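Local coordinates for ileal bile acid-binding protein (Danio rerio, PDB 3ELX) that binds bile acids such as cholate, and perhaps fatty acids, as a cytoplasmic transport protein of the fatty-acid binding protein family, at residues Pro20-Leu24 / Ile25-Asp29. Residues are numbered along the deposited sequence; the frame is centred on the assembly and turned at random.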
loop_
_atom_site.group_PDB
_atom_site.type_symbol
_atom_site.label_atom_id
_atom_site.label_comp_id
_atom_site.label_asym_id
_atom_site.label_seq_id
_atom_site.Cartn_x
_atom_site.Cartn_y
_atom_site.Cartn_z
ATOM N N PRO A 20 -14.845 -3.151 5.223
ATOM C CA PRO A 20 -15.206 -1.802 5.678
ATOM C C PRO A 20 -14.348 -0.686 5.075
ATOM O O PRO A 20 -14.873 0.389 4.783
ATOM C CB PRO A 20 -15.001 -1.870 7.197
ATOM C CG PRO A 20 -15.064 -3.313 7.530
ATOM C CD PRO A 20 -14.475 -4.022 6.353
ATOM N N PHE A 21 -13.051 -0.934 4.884
ATOM C CA PHE A 21 -12.170 0.080 4.307
ATOM C C PHE A 21 -12.567 0.373 2.861
ATOM O O PHE A 21 -12.714 1.529 2.480
ATOM C CB PHE A 21 -10.695 -0.335 4.385
ATOM C CG PHE A 21 -9.765 0.638 3.707
ATOM C CD1 PHE A 21 -9.298 1.764 4.379
ATOM C CD2 PHE A 21 -9.367 0.435 2.385
ATOM C CE1 PHE A 21 -8.453 2.666 3.741
ATOM C CE2 PHE A 21 -8.519 1.338 1.745
ATOM C CZ PHE A 21 -8.066 2.453 2.428
ATOM N N CYS A 22 -12.749 -0.680 2.067
ATOM C CA CYS A 22 -13.090 -0.510 0.660
ATOM C C CYS A 22 -14.450 0.171 0.505
ATOM O O CYS A 22 -14.627 1.024 -0.366
ATOM C CB CYS A 22 -13.061 -1.847 -0.071
ATOM S SG CYS A 22 -11.410 -2.501 -0.355
ATOM N N LYS A 23 -15.396 -0.191 1.365
ATOM C CA LYS A 23 -16.711 0.451 1.378
ATOM C C LYS A 23 -16.621 1.938 1.716
ATOM O O LYS A 23 -17.330 2.760 1.123
ATOM C CB LYS A 23 -17.650 -0.258 2.352
ATOM C CG LYS A 23 -18.187 -1.593 1.839
ATOM C CD LYS A 23 -19.188 -2.207 2.808
ATOM C CE LYS A 23 -18.499 -2.906 3.974
ATOM N NZ LYS A 23 -19.474 -3.337 5.014
ATOM N N LEU A 24 -15.748 2.288 2.660
ATOM C CA LEU A 24 -15.629 3.680 3.095
ATOM C C LEU A 24 -15.024 4.572 2.009
ATOM O O LEU A 24 -15.510 5.684 1.781
ATOM C CB LEU A 24 -14.838 3.794 4.405
ATOM C CG LEU A 24 -14.744 5.180 5.061
ATOM C CD1 LEU A 24 -16.115 5.741 5.434
ATOM C CD2 LEU A 24 -13.831 5.145 6.278
ATOM N N ILE A 25 -13.988 4.081 1.328
ATOM C CA ILE A 25 -13.341 4.854 0.256
ATOM C C ILE A 25 -14.067 4.746 -1.098
ATOM O O ILE A 25 -13.603 5.300 -2.099
ATOM C CB ILE A 25 -11.819 4.546 0.105
ATOM C CG1 ILE A 25 -11.590 3.107 -0.365
ATOM C CG2 ILE A 25 -11.064 4.870 1.403
ATOM C CD1 ILE A 25 -10.241 2.878 -1.041
ATOM N N GLY A 26 -15.189 4.027 -1.120
ATOM C CA GLY A 26 -16.113 4.046 -2.258
ATOM C C GLY A 26 -15.909 3.004 -3.343
ATOM O O GLY A 26 -16.315 3.214 -4.491
ATOM N N ILE A 27 -15.284 1.883 -2.992
ATOM C CA ILE A 27 -15.137 0.761 -3.919
ATOM C C ILE A 27 -16.485 0.039 -4.064
ATOM O O ILE A 27 -17.127 -0.274 -3.055
ATOM C CB ILE A 27 -14.037 -0.243 -3.445
ATOM C CG1 ILE A 27 -12.726 0.482 -3.084
ATOM C CG2 ILE A 27 -13.813 -1.366 -4.475
ATOM C CD1 ILE A 27 -12.073 1.263 -4.219
ATOM N N PRO A 28 -16.930 -0.201 -5.319
ATOM C CA PRO A 28 -18.160 -0.953 -5.606
ATOM C C PRO A 28 -18.184 -2.335 -4.947
ATOM O O PRO A 28 -17.136 -2.974 -4.803
ATOM C CB PRO A 28 -18.134 -1.095 -7.129
ATOM C CG PRO A 28 -17.336 0.062 -7.597
ATOM C CD PRO A 28 -16.282 0.269 -6.558
ATOM N N ASP A 29 -19.380 -2.780 -4.571
ATOM C CA ASP A 29 -19.566 -3.988 -3.767
ATOM C C ASP A 29 -19.111 -5.267 -4.469
ATOM O O ASP A 29 -18.518 -6.150 -3.841
ATOM C CB ASP A 29 -21.032 -4.119 -3.342
ATOM C CG ASP A 29 -21.188 -4.588 -1.905
ATOM O OD1 ASP A 29 -20.202 -5.084 -1.316
ATOM O OD2 ASP A 29 -22.304 -4.455 -1.361
HETATM O O HOH W 1 -18.321 1.644 -1.441
#
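Ile25 N continues the helical pattern, donating to Phe21 O at 3.1 Å and 164° at the hydrogen. Three carbonyls of the last turn, those of Phe21, Cys22 and Lys23, accept the bonds that close this helix end. Ile27 N reaches back five residues to Cys22 O over 2.8 Å, tilted 26° from the carbonyl plane. Gly26 N gives Lys23 O a weak bond of 3.3 Å. This six-to-one and five-to-two pair, with positive phi at Gly26, defines a Schellman motif; a CB there would press on the preceding carbonyl oxygen. One water donates to both Lys23 O and Ile27 O, tying the helix end to the departing chain.

Side-chain carbons pack against Phe21 O and Cys22 O. With CG1 held between backbone N and carbonyl carbon (chi1 66°), Ile25 sets this atom 3.4 Å from Phe21 O. Ile25 CG2 stands 4.0 Å above one face of the Phe21 ring, displaced toward the rim, a CH-pi contact. Ile25 CD1 meets Phe21 CE2 at 3.6 Å. Cutting Ile25 back to an alanine here removes CG1, CG2 and CD1 and would probably strip the ring of these contacts. Ile27 CG1, beside Cys22 O, lies 3.8 Å from Cys22 CB.

Cys22 and Ile27 also pack on Ile32 of helix 29-34, whereas Phe21, Leu24 and Ile25 touch Ala118 of strand 111-119; Phe21 meets the cholate-site residue Tyr101 edge-to-face, joining the helical lid to the barrel.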